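Local coordinates for UPF0230 protein TM1468 (Thermotoga maritima, PDB 1VPV) that binds long-chain fatty acids such as palmitate and may take part in lipid transport or fatty acid metabolism, at residues 98-103 / 123-128; 177-182 / 201-206. All blocks are in the same frame, centred on the assembly; numbering follows the deposited sequence.

Interaction 1. Residues 98-103 / 123-128; sequences VLVLTL and IPVYVV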
# COMPACT_ATOMS: atom_id res chain seq x y z
N VAL A 98 17.39 8.59 6.83
CA VAL A 98 15.97 8.38 6.52
C VAL A 98 15.86 7.37 5.39
O VAL A 98 16.55 7.48 4.37
CB VAL A 98 15.28 9.65 6.04
CG1 VAL A 98 13.81 9.36 5.85
CG2 VAL A 98 15.48 10.78 7.02
N LEU A 99 15.03 6.37 5.59
CA LEU A 99 14.74 5.39 4.56
C LEU A 99 13.31 5.57 4.10
O LEU A 99 12.40 5.36 4.87
CB LEU A 99 14.91 3.98 5.11
CG LEU A 99 14.48 2.84 4.16
CD1 LEU A 99 15.38 2.81 2.93
CD2 LEU A 99 14.51 1.50 4.88
N VAL A 100 13.12 5.94 2.83
CA VAL A 100 11.79 6.20 2.24
C VAL A 100 11.37 5.07 1.29
O VAL A 100 12.09 4.71 0.37
CB VAL A 100 11.79 7.54 1.43
CG1 VAL A 100 10.40 7.86 0.89
CG2 VAL A 100 12.34 8.67 2.25
N LEU A 101 10.18 4.54 1.51
CA LEU A 101 9.57 3.55 0.62
C LEU A 101 8.32 4.17 0.04
O LEU A 101 7.38 4.51 0.78
CB LEU A 101 9.17 2.28 1.40
CG LEU A 101 10.32 1.30 1.59
CD1 LEU A 101 11.21 1.82 2.65
CD2 LEU A 101 9.85 -0.08 1.95
N THR A 102 8.31 4.37 -1.27
CA THR A 102 7.16 4.96 -1.93
C THR A 102 6.44 3.97 -2.78
O THR A 102 7.03 2.98 -3.24
CB THR A 102 7.54 6.09 -2.88
OG1 THR A 102 8.19 5.56 -4.04
CG2 THR A 102 8.41 7.12 -2.16
N LEU A 103 5.19 4.28 -3.05
CA LEU A 103 4.46 3.54 -4.08
C LEU A 103 5.17 3.61 -5.45
O LEU A 103 5.99 4.49 -5.72
CB LEU A 103 2.99 4.01 -4.15
CG LEU A 103 2.66 5.29 -4.90
CD1 LEU A 103 1.22 5.25 -5.32
CD2 LEU A 103 2.97 6.56 -4.12
N ILE A 123 20.99 15.25 5.40
CA ILE A 123 20.82 13.98 6.07
C ILE A 123 20.65 12.90 5.01
O ILE A 123 19.83 13.05 4.11
CB ILE A 123 19.61 14.05 7.08
CG1 ILE A 123 19.36 12.69 7.73
CG2 ILE A 123 18.30 14.55 6.39
CD1 ILE A 123 18.26 12.72 8.80
N PRO A 124 21.43 11.80 5.09
CA PRO A 124 21.36 10.84 4.00
C PRO A 124 19.95 10.24 3.91
O PRO A 124 19.40 9.84 4.91
CB PRO A 124 22.38 9.78 4.37
CG PRO A 124 23.08 10.23 5.58
CD PRO A 124 22.35 11.39 6.16
N VAL A 125 19.36 10.28 2.73
CA VAL A 125 18.00 9.78 2.53
C VAL A 125 18.08 8.78 1.43
O VAL A 125 18.56 9.09 0.35
CB VAL A 125 17.05 10.91 2.12
CG1 VAL A 125 15.67 10.35 1.76
CG2 VAL A 125 16.95 11.97 3.23
N TYR A 126 17.65 7.57 1.70
CA TYR A 126 17.62 6.52 0.70
C TYR A 126 16.18 6.26 0.29
O TYR A 126 15.35 5.94 1.12
CB TYR A 126 18.25 5.28 1.28
CG TYR A 126 19.71 5.46 1.55
CD1 TYR A 126 20.66 5.14 0.59
CD2 TYR A 126 20.16 5.91 2.79
CE1 TYR A 126 22.02 5.29 0.86
CE2 TYR A 126 21.50 6.05 3.05
CZ TYR A 126 22.43 5.75 2.09
OH TYR A 126 23.77 5.92 2.35
N VAL A 127 15.89 6.40 -1.00
CA VAL A 127 14.54 6.28 -1.47
C VAL A 127 14.37 5.02 -2.27
O VAL A 127 15.06 4.83 -3.24
CB VAL A 127 14.13 7.45 -2.37
CG1 VAL A 127 12.59 7.42 -2.58
CG2 VAL A 127 14.55 8.77 -1.76
N VAL A 128 13.44 4.17 -1.84
CA VAL A 128 13.17 2.90 -2.50
C VAL A 128 11.83 2.95 -3.22
O VAL A 128 10.77 3.22 -2.59
CB VAL A 128 13.16 1.73 -1.50
CG1 VAL A 128 12.83 0.41 -2.20
CG2 VAL A 128 14.51 1.63 -0.86
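Val-98 and Val-125 pair in register as the first rung of a parallel beta ladder, the two strands of a beta-alpha-beta unit whose connecting helix is 110-118. The axes of the two short strand segments approach to 4.7 Å, their directions 18° apart, and Val-98, Val-100 and Thr-102 of one strand alternate donor and acceptor with Pro-124, Tyr-126 and Val-128 of the other. Five nearly straight backbone bonds result; the proline, which lacks an N-H, enters the ladder through its carbonyl, accepting from Val-98 N. Beta-branched valines suit such extended backbones.

Packing is close on the face that carries Val-98, Val-100, Val-125 and Val-127, beneath helices 80-92 and 110-118. Val-100 holds CG1 anti to its own N (chi1 -176°), which directs CG2 to Val-125 CG1 at 3.8 Å, while its CB lies alongside Val-127 CG1. At the N-terminal end Val-98 CG2 meets Ile-123 CD1, also at 3.8 Å, the two side chains crossing at about a right angle.

The face of Leu-99, Leu-101 and Val-128 is apolar and packed as well: Leu-99 CD1 stands 4.1 Å from Val-128 CG2, Leu-101 CG is 4.2 Å from Val-128 CB, and Leu-158 of helix 154-166 lies against Leu-99 and Val-128. The loose, solvent side is at exposed Pro-124 and Tyr-126. Across the strands Tyr-126 gives CB alone to Leu-99; its ring leads away from the partner strand to lie on Ile-154 and Leu-158, as suits an amphipathic residue. The C-terminal end of the ladder runs toward the fatty acid site, where Leu-103 touches bound palmitate and Ser-108, a palmitate-binding residue. There Thr-102 N donates to Val-128 O, and Thr-102 OG1, set between its own N and carbonyl carbon (chi1 72°), donates to Leu-103 O at 3.0 Å.

Interaction 2. Residues 177-182 / 201-206; sequences SNFDYL and IRVCLH. With PO4 (phosphate ion), chain C.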
# COMPACT_ATOMS: atom_id res chain seq x y z
N SER A 177 -15.56 -3.61 -6.88
CA SER A 177 -16.89 -3.93 -7.39
C SER A 177 -17.35 -2.96 -8.48
O SER A 177 -18.29 -3.27 -9.23
CB SER A 177 -17.90 -3.98 -6.26
OG SER A 177 -17.99 -2.68 -5.68
N ASN A 178 -16.69 -1.82 -8.61
CA ASN A 178 -17.08 -0.83 -9.59
C ASN A 178 -15.85 -0.25 -10.27
O ASN A 178 -15.20 0.71 -9.75
CB ASN A 178 -17.97 0.25 -8.95
CG ASN A 178 -18.29 1.35 -9.92
OD1 ASN A 178 -17.79 1.35 -11.04
ND2 ASN A 178 -19.11 2.29 -9.51
N PHE A 179 -15.56 -0.77 -11.45
CA PHE A 179 -14.27 -0.49 -12.14
C PHE A 179 -14.08 0.95 -12.53
O PHE A 179 -12.97 1.36 -12.80
CB PHE A 179 -14.16 -1.32 -13.42
CG PHE A 179 -12.77 -1.46 -13.96
CD1 PHE A 179 -11.74 -1.96 -13.17
CD2 PHE A 179 -12.49 -1.16 -15.30
CE1 PHE A 179 -10.43 -2.12 -13.70
CE2 PHE A 179 -11.21 -1.34 -15.83
CZ PHE A 179 -10.18 -1.80 -15.02
N ASP A 180 -15.18 1.68 -12.64
CA ASP A 180 -15.17 3.09 -13.01
C ASP A 180 -14.27 3.99 -12.19
O ASP A 180 -13.76 4.97 -12.69
CB ASP A 180 -16.57 3.66 -12.95
CG ASP A 180 -17.42 3.23 -14.11
OD1 ASP A 180 -16.82 2.86 -15.15
OD2 ASP A 180 -18.66 3.28 -14.00
N TYR A 181 -14.09 3.68 -10.93
CA TYR A 181 -13.18 4.44 -10.08
C TYR A 181 -11.74 4.34 -10.58
O TYR A 181 -11.07 5.37 -10.79
CB TYR A 181 -13.27 3.95 -8.66
CG TYR A 181 -14.51 4.40 -7.89
CD1 TYR A 181 -15.66 3.64 -7.87
CD2 TYR A 181 -14.49 5.54 -7.10
CE1 TYR A 181 -16.77 4.04 -7.13
CE2 TYR A 181 -15.58 5.94 -6.37
CZ TYR A 181 -16.71 5.19 -6.39
OH TYR A 181 -17.79 5.60 -5.68
N LEU A 182 -11.26 3.12 -10.79
CA LEU A 182 -9.91 2.94 -11.33
C LEU A 182 -9.75 3.61 -12.70
O LEU A 182 -8.74 4.27 -12.99
CB LEU A 182 -9.56 1.47 -11.42
CG LEU A 182 -9.14 0.84 -10.09
CD1 LEU A 182 -9.06 -0.66 -10.25
CD2 LEU A 182 -7.76 1.37 -9.72
N ILE A 201 -20.73 -8.01 -10.48
CA ILE A 201 -19.37 -8.19 -10.98
C ILE A 201 -18.34 -7.73 -9.93
O ILE A 201 -18.59 -6.79 -9.18
CB ILE A 201 -19.11 -7.44 -12.35
CG1 ILE A 201 -17.77 -7.87 -12.95
CG2 ILE A 201 -19.05 -5.93 -12.17
CD1 ILE A 201 -17.67 -7.64 -14.43
N ARG A 202 -17.21 -8.43 -9.91
CA ARG A 202 -16.02 -8.04 -9.17
C ARG A 202 -14.88 -8.19 -10.15
O ARG A 202 -14.81 -9.16 -10.90
CB ARG A 202 -15.79 -9.00 -8.03
CG ARG A 202 -17.02 -9.21 -7.14
CD ARG A 202 -17.26 -7.98 -6.28
NE ARG A 202 -18.27 -8.32 -5.28
CZ ARG A 202 -19.55 -7.96 -5.32
NH1 ARG A 202 -20.04 -7.26 -6.33
NH2 ARG A 202 -20.35 -8.38 -4.37
N VAL A 203 -13.99 -7.22 -10.15
CA VAL A 203 -12.85 -7.21 -11.03
C VAL A 203 -11.63 -7.40 -10.17
O VAL A 203 -11.43 -6.63 -9.22
CB VAL A 203 -12.74 -5.85 -11.74
CG1 VAL A 203 -11.44 -5.72 -12.56
CG2 VAL A 203 -13.93 -5.70 -12.65
N CYS A 204 -10.83 -8.41 -10.51
CA CYS A 204 -9.63 -8.76 -9.77
C CYS A 204 -8.39 -8.19 -10.41
O CYS A 204 -8.14 -8.38 -11.59
CB CYS A 204 -9.49 -10.28 -9.65
SG CYS A 204 -10.96 -11.14 -8.97
N LEU A 205 -7.57 -7.52 -9.60
CA LEU A 205 -6.33 -6.98 -10.08
C LEU A 205 -5.16 -7.43 -9.22
O LEU A 205 -5.34 -7.90 -8.07
CB LEU A 205 -6.38 -5.45 -10.12
CG LEU A 205 -7.51 -4.78 -10.94
CD1 LEU A 205 -8.80 -4.60 -10.13
CD2 LEU A 205 -7.07 -3.44 -11.43
N HIS A 206 -3.96 -7.30 -9.79
CA HIS A 206 -2.72 -7.36 -9.02
C HIS A 206 -1.76 -6.36 -9.59
O HIS A 206 -2.05 -5.69 -10.58
CB HIS A 206 -2.10 -8.76 -9.02
CG HIS A 206 -1.63 -9.21 -10.37
ND1 HIS A 206 -0.37 -9.71 -10.59
CD2 HIS A 206 -2.26 -9.24 -11.58
CE1 HIS A 206 -0.24 -10.04 -11.86
NE2 HIS A 206 -1.38 -9.77 -12.48
P PO4 C . -23.26 -5.43 -5.30
O1 PO4 C . -23.98 -5.45 -3.98
O2 PO4 C . -24.30 -4.92 -6.23
O3 PO4 C . -22.76 -6.79 -5.65
O4 PO4 C . -22.13 -4.45 -5.27
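The turn that leaves strand 170-176 for helix 180-185 folds over the start of strand 201-208, forming part of the apolar layer beside the fatty acid site of this DegV-family protein. Three apolar pairs carry the contact. Phe-179, with CG anti to its backbone N (chi1 -161°), swings its ring inward, so that CD1 comes within 3.8 Å of Val-203 CG1; the two side chains cross at about a right angle. The same ring presents its edge to Leu-205 CD2, at 4.3 Å from CE1. Leu-182 and Leu-205 meet tip to tip, CD1 to CD2 at 3.6 Å. Branched aliphatic residues on the strand give the flat ring and the leucine methyls a greasy floor, and bound palmitate lies close to Leu-182.

Asn-178 turns away from the strand and serves the helix instead: its OD1 accepts from Asp-180 N at 3.1 Å, a cap for which a short amide is well suited.

At the polar end, Ser-177 CB rests 3.9 Å from Arg-202 NH1. The arginine chain bends at chi2 (-73°), bringing NH1 back to donate to Ile-201 O at 3.2 Å, above the plane of that carbonyl. NH1 and NH2 both donate to O3 of a phosphate, probably from the crystallisation liquor, which lies at the guanidinium edge and also bonds Lys-200; NE forms a salt bridge with Asp-221. A methionine in place of Arg-202 would probably leave Asp-221 without its mate and the phosphate without two of its donors.

The arrangement is a helix start capped by a side chain and packed over a strand of the second sheet, in the DegV-like fold, next to the bound fatty acid.

Followed from the N terminus, the chain first closes interaction 1, where strand 125-129 returns beside strand 97-102 after helix 110-118. It then runs through helices 138-149 and 154-166 into the second sheet, leaves it at the end of strand 170-176, and closes interaction 2 when strand 201-208 comes back under the 177-182 turn. The two loops are in series, neither nesting nor crossing. The centres of interactions 1 and 2 are about 31 Å apart, on opposite sides of the chain's centre. Interaction 1 joins neighbouring strands within the first mixed sheet, whereas interaction 2 ties a helix start to the second; palmitate lies between, touching Leu-103 and passing close to Leu-182.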